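Local coordinates for protein UTP--glucose-1-phosphate uridylyltransferase (Acinetobacter baumannii, PDB 6IKX) that catalyses the transfer of a uridylyl group from UTP to alpha-D-glucose 1-phosphate, producing UDP-alpha-D-glucose and diphosphate, at residues H111-A116 and D123-L128; D235-L240 and D244-Y249. The protein carries 1 engineered substitution. All blocks are in the same frame, centred on the assembly; numbering follows the deposited sequence.

Contact 1: H111-A116 and D123-L128; sequences HAVLCA and DDFAVL
F125 offers V113 the edge of its ring: CE2 lies 3.9 Å from V113 CG1, and CZ lies 4.0 Å from that same methyl, which sits near the ring plane and not over a face. The phenyl reaches across to the helix because CG is set between the backbone N and the carbonyl carbon (chi1 63°). I216 and M217 of helix 216-220 also pack on F125, and M217 and L220 on V113, so this helix packs against both partners. Between the two contact residues of the strand, A126 hydrogen-bonds through its backbone to K4 and V6 of strand 4-8. Helix 109-115, followed by the short helix 117-120, forms the connection of a beta-alpha-beta crossover in the Rossmann-like GT-A core, leading from strand 97-102 to strand 125-128, with strands 50-55 and 4-8 lying between them in the sheet. At V127 the side chain again faces the helix, and its CG2 meets the other branch of V113, CG2, at 4.1 Å; the two alpha carbons, V113 CA and V127 CA, are 7.9 Å apart. The V127 side chain also comes within about 4 Å, at nearest atoms, of that of P8, a UTP-binding residue.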
loop_
_atom_site.group_PDB
_atom_site.type_symbol
_atom_site.label_atom_id
_atom_site.label_comp_id
_atom_site.label_asym_id
_atom_site.label_seq_id
_atom_site.Cartn_x
_atom_site.Cartn_y
_atom_site.Cartn_z
ATOM N N HIS A 111 -14.001 -14.236 -16.777
ATOM C CA HIS A 111 -14.122 -12.759 -16.633
ATOM C C HIS A 111 -12.718 -12.149 -16.484
ATOM O O HIS A 111 -12.463 -11.104 -17.138
ATOM C CB HIS A 111 -15.053 -12.407 -15.475
ATOM C CG HIS A 111 -15.106 -10.940 -15.206
ATOM N ND1 HIS A 111 -14.461 -10.369 -14.132
ATOM C CD2 HIS A 111 -15.722 -9.933 -15.868
ATOM C CE1 HIS A 111 -14.699 -9.071 -14.143
ATOM N NE2 HIS A 111 -15.447 -8.774 -15.210
ATOM N N ALA A 112 -11.836 -12.831 -15.737
ATOM C CA ALA A 112 -10.420 -12.449 -15.561
ATOM C C ALA A 112 -9.719 -12.400 -16.932
ATOM O O ALA A 112 -9.118 -11.352 -17.286
ATOM C CB ALA A 112 -9.768 -13.431 -14.637
ATOM N N VAL A 113 -9.802 -13.479 -17.699
ATOM C CA VAL A 113 -9.189 -13.546 -19.051
ATOM C C VAL A 113 -9.788 -12.429 -19.920
ATOM O O VAL A 113 -9.008 -11.731 -20.582
ATOM C CB VAL A 113 -9.356 -14.942 -19.676
ATOM C CG1 VAL A 113 -8.923 -14.968 -21.127
ATOM C CG2 VAL A 113 -8.587 -15.983 -18.881
ATOM N N LEU A 114 -11.100 -12.200 -19.873
ATOM C CA LEU A 114 -11.755 -11.112 -20.658
ATOM C C LEU A 114 -11.181 -9.730 -20.297
ATOM O O LEU A 114 -11.097 -8.869 -21.216
ATOM C CB LEU A 114 -13.254 -11.163 -20.370
ATOM C CG LEU A 114 -14.181 -10.784 -21.510
ATOM C CD1 LEU A 114 -15.455 -10.177 -20.950
ATOM C CD2 LEU A 114 -13.532 -9.857 -22.525
ATOM N N CYS A 115 -10.828 -9.498 -19.018
ATOM C CA CYS A 115 -10.226 -8.230 -18.505
ATOM C C CYS A 115 -8.925 -7.907 -19.249
ATOM O O CYS A 115 -8.652 -6.751 -19.461
ATOM C CB CYS A 115 -9.932 -8.289 -17.010
ATOM S SG CYS A 115 -11.408 -8.336 -15.957
ATOM N N ALA A 116 -8.204 -8.904 -19.729
ATOM C CA ALA A 116 -6.967 -8.707 -20.508
ATOM C C ALA A 116 -7.235 -8.541 -22.011
ATOM O O ALA A 116 -6.292 -8.703 -22.776
ATOM C CB ALA A 116 -6.044 -9.879 -20.272
ATOM N N ASP A 123 -3.582 -11.042 -30.819
ATOM C CA ASP A 123 -2.582 -12.128 -30.573
ATOM C C ASP A 123 -3.222 -13.393 -29.973
ATOM O O ASP A 123 -4.255 -13.310 -29.309
ATOM C CB ASP A 123 -1.460 -11.706 -29.625
ATOM C CG ASP A 123 -0.371 -10.883 -30.287
ATOM O OD1 ASP A 123 -0.717 -10.095 -31.175
ATOM O OD2 ASP A 123 0.824 -11.059 -29.918
ATOM N N ASP A 124 -2.595 -14.534 -30.227
ATOM C CA ASP A 124 -2.892 -15.847 -29.611
ATOM C C ASP A 124 -2.078 -15.868 -28.314
ATOM O O ASP A 124 -1.110 -15.130 -28.244
ATOM C CB ASP A 124 -2.612 -16.966 -30.626
ATOM C CG ASP A 124 -3.756 -17.213 -31.613
ATOM O OD1 ASP A 124 -4.624 -16.297 -31.772
ATOM O OD2 ASP A 124 -3.819 -18.343 -32.188
ATOM N N PHE A 125 -2.507 -16.543 -27.252
ATOM C CA PHE A 125 -1.909 -16.249 -25.919
ATOM C C PHE A 125 -2.036 -17.423 -24.963
ATOM O O PHE A 125 -2.844 -18.311 -25.167
ATOM C CB PHE A 125 -2.518 -14.994 -25.320
ATOM C CG PHE A 125 -3.987 -15.105 -25.037
ATOM C CD1 PHE A 125 -4.915 -15.017 -26.054
ATOM C CD2 PHE A 125 -4.434 -15.318 -23.753
ATOM C CE1 PHE A 125 -6.274 -15.115 -25.782
ATOM C CE2 PHE A 125 -5.792 -15.398 -23.478
ATOM C CZ PHE A 125 -6.714 -15.304 -24.491
ATOM N N ALA A 126 -1.177 -17.457 -23.964
ATOM C CA ALA A 126 -1.226 -18.532 -22.960
ATOM C C ALA A 126 -1.972 -18.001 -21.718
ATOM O O ALA A 126 -2.043 -16.781 -21.559
ATOM C CB ALA A 126 0.179 -19.024 -22.706
ATOM N N VAL A 127 -2.570 -18.889 -20.915
ATOM C CA VAL A 127 -3.125 -18.582 -19.562
ATOM C C VAL A 127 -2.409 -19.491 -18.571
ATOM O O VAL A 127 -2.305 -20.697 -18.854
ATOM C CB VAL A 127 -4.647 -18.781 -19.493
ATOM C CG1 VAL A 127 -5.171 -18.575 -18.084
ATOM C CG2 VAL A 127 -5.397 -17.905 -20.498
ATOM N N LEU A 128 -1.794 -18.903 -17.552
ATOM C CA LEU A 128 -1.121 -19.636 -16.438
ATOM C C LEU A 128 -1.954 -19.333 -15.193
ATOM O O LEU A 128 -2.036 -18.133 -14.844
ATOM C CB LEU A 128 0.325 -19.169 -16.178
ATOM C CG LEU A 128 1.411 -19.293 -17.263
ATOM C CD1 LEU A 128 2.363 -20.461 -16.980
ATOM C CD2 LEU A 128 0.853 -19.358 -18.670
#

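Contact 2: D235-L240 and D244-Y249; sequences DAIAML and DTVEAY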
loop_
_atom_site.group_PDB
_atom_site.type_symbol
_atom_site.label_atom_id
_atom_site.label_comp_id
_atom_site.label_asym_id
_atom_site.label_seq_id
_atom_site.Cartn_x
_atom_site.Cartn_y
_atom_site.Cartn_z
ATOM N N ASP A 235 -16.988 -22.992 -21.024
ATOM C CA ASP A 235 -18.089 -22.895 -22.013
ATOM C C ASP A 235 -17.819 -21.783 -23.044
ATOM O O ASP A 235 -18.480 -21.794 -24.111
ATOM C CB ASP A 235 -19.462 -22.911 -21.325
ATOM C CG ASP A 235 -19.773 -21.735 -20.435
ATOM O OD1 ASP A 235 -19.419 -20.609 -20.829
ATOM O OD2 ASP A 235 -20.391 -21.966 -19.372
ATOM N N ALA A 236 -16.849 -20.904 -22.830
ATOM C CA ALA A 236 -16.248 -20.144 -23.953
ATOM C C ALA A 236 -15.492 -21.129 -24.864
ATOM O O ALA A 236 -15.592 -21.005 -26.078
ATOM C CB ALA A 236 -15.348 -19.057 -23.440
ATOM N N ILE A 237 -14.802 -22.109 -24.280
ATOM C CA ILE A 237 -14.057 -23.159 -25.020
ATOM C C ILE A 237 -15.075 -24.096 -25.686
ATOM O O ILE A 237 -14.942 -24.358 -26.916
ATOM C CB ILE A 237 -13.091 -23.858 -24.060
ATOM C CG1 ILE A 237 -11.966 -22.898 -23.662
ATOM C CG2 ILE A 237 -12.559 -25.156 -24.648
ATOM C CD1 ILE A 237 -11.138 -23.343 -22.450
ATOM N N ALA A 238 -16.112 -24.518 -24.964
ATOM C CA ALA A 238 -17.262 -25.207 -25.600
ATOM C C ALA A 238 -17.663 -24.452 -26.874
ATOM O O ALA A 238 -17.767 -25.134 -27.903
ATOM C CB ALA A 238 -18.441 -25.381 -24.669
ATOM N N MET A 239 -17.871 -23.125 -26.818
ATOM C CA MET A 239 -18.362 -22.309 -27.971
ATOM C C MET A 239 -17.326 -22.314 -29.110
ATOM O O MET A 239 -17.718 -22.227 -30.291
ATOM C CB MET A 239 -18.643 -20.848 -27.581
ATOM C CG MET A 239 -19.949 -20.653 -26.800
ATOM S SD MET A 239 -19.980 -19.199 -25.680
ATOM C CE MET A 239 -20.295 -17.908 -26.880
ATOM N N LEU A 240 -16.042 -22.362 -28.772
ATOM C CA LEU A 240 -14.936 -22.379 -29.747
ATOM C C LEU A 240 -14.978 -23.708 -30.515
ATOM O O LEU A 240 -14.525 -23.742 -31.643
ATOM C CB LEU A 240 -13.635 -22.174 -28.970
ATOM C CG LEU A 240 -12.364 -22.125 -29.798
ATOM C CD1 LEU A 240 -12.369 -20.985 -30.794
ATOM C CD2 LEU A 240 -11.150 -22.050 -28.906
ATOM N N ASP A 244 -13.725 -24.741 -34.285
ATOM C CA ASP A 244 -12.282 -24.987 -34.074
ATOM C C ASP A 244 -12.098 -26.328 -33.375
ATOM O O ASP A 244 -12.995 -26.779 -32.669
ATOM C CB ASP A 244 -11.600 -23.804 -33.371
ATOM C CG ASP A 244 -11.543 -22.484 -34.153
ATOM O OD1 ASP A 244 -12.568 -21.795 -34.232
ATOM O OD2 ASP A 244 -10.463 -22.119 -34.649
ATOM N N THR A 245 -11.001 -26.993 -33.698
ATOM C CA THR A 245 -10.464 -28.135 -32.938
ATOM C C THR A 245 -9.942 -27.559 -31.624
ATOM O O THR A 245 -9.441 -26.418 -31.618
ATOM C CB THR A 245 -9.361 -28.876 -33.710
ATOM O OG1 THR A 245 -9.894 -29.160 -35.005
ATOM C CG2 THR A 245 -8.893 -30.141 -33.019
ATOM N N VAL A 246 -10.138 -28.321 -30.561
ATOM C CA VAL A 246 -9.567 -28.103 -29.216
ATOM C C VAL A 246 -8.902 -29.437 -28.845
ATOM O O VAL A 246 -9.511 -30.477 -29.047
ATOM C CB VAL A 246 -10.692 -27.677 -28.257
ATOM C CG1 VAL A 246 -10.167 -27.180 -26.920
ATOM C CG2 VAL A 246 -11.580 -26.631 -28.911
ATOM N N GLU A 247 -7.660 -29.405 -28.404
ATOM C CA GLU A 247 -6.909 -30.618 -28.039
ATOM C C GLU A 247 -6.514 -30.549 -26.565
ATOM O O GLU A 247 -6.310 -29.455 -25.998
ATOM C CB GLU A 247 -5.641 -30.747 -28.861
ATOM C CG GLU A 247 -5.892 -30.872 -30.345
ATOM C CD GLU A 247 -4.615 -31.010 -31.147
ATOM O OE1 GLU A 247 -3.529 -30.672 -30.619
ATOM O OE2 GLU A 247 -4.702 -31.493 -32.267
ATOM N N ALA A 248 -6.419 -31.716 -25.981
ATOM C CA ALA A 248 -5.937 -31.946 -24.620
ATOM C C ALA A 248 -4.488 -32.407 -24.753
ATOM O O ALA A 248 -4.229 -33.367 -25.495
ATOM C CB ALA A 248 -6.850 -32.943 -23.958
ATOM N N TYR A 249 -3.583 -31.639 -24.152
ATOM C CA TYR A 249 -2.122 -31.851 -24.119
ATOM C C TYR A 249 -1.797 -32.426 -22.744
ATOM O O TYR A 249 -2.066 -31.746 -21.737
ATOM C CB TYR A 249 -1.336 -30.547 -24.357
ATOM C CG TYR A 249 0.110 -30.704 -23.959
ATOM C CD1 TYR A 249 1.026 -31.315 -24.795
ATOM C CD2 TYR A 249 0.512 -30.394 -22.671
ATOM C CE1 TYR A 249 2.331 -31.535 -24.385
ATOM C CE2 TYR A 249 1.796 -30.646 -22.233
ATOM C CZ TYR A 249 2.713 -31.206 -23.094
ATOM O OH TYR A 249 3.976 -31.412 -22.637
#
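D244 OD1 is hydrogen-bonded to a residue close by in the chain, outside the two segments, and also lies 3.5 Å from the methyl CD1 of L240. These residues flank the short turn of a helix-to-strand connection in the nucleotidyltransferase (GT-A) domain, where helix 233-240 ends and strand 246-250 enters the mixed sheet. In that sheet the strand runs parallel to 156-162 and antiparallel to 184-187. The chain closes tightly here, with L240 CA and D244 CA 5.7 Å apart and L240 O 2.9 Å from D244 N. D244 CB points at the helix and approaches the carbonyl atom L240 O to 3.4 Å, while the carboxylate carbon CG stands 3.8 Å from L240 CD1. L240 swings its branch away from its own backbone N (chi1 -179°), which carries its methyl end closer to D244 than the direction of its CB would suggest; L219 of helix 216-220 and A156 of strand 156-162 also pack on this leucine.

One turn earlier on the helix, I237 makes the apolar contact, with V246, the first residue of the strand. V246 turns its side chain to the helix and also touches I158 of the neighbouring strand. Next along the strand, E247 is tied to other parts of the fold: OE2 forms a salt bridge with R149 NH2 and OE1 a hydrogen bond with Q157 NE2, holding the carboxylate at both oxygens. The I237 and V246 side chains cross at about a right angle, and the meeting is methyl to methyl, I237 CG2 resting 3.9 Å from V246 CG1.

How the contacts relate
Along the chain, contact 1 is complete before contact 2 begins, and both belong to the nucleotidyltransferase domain. Their centres lie 15 Å apart and their nearest atoms about 8 Å, without touching. Each sets a helix against a strand of the same mixed sheet: strand 125-128 pairs with 209-212, which pairs with 156-162, which in turn pairs with 246-250. Helix 216-220 packs against both, touching V113 and F125 of contact 1 and A236 and L240 of contact 2. Contact 1 thus belongs to the part of the sheet beside the UTP-binding P8, whereas contact 2 lies further from the centre of the chain, its I237 side chain about 8 Å, at nearest atoms, from that of V206, which binds UDP-glucose.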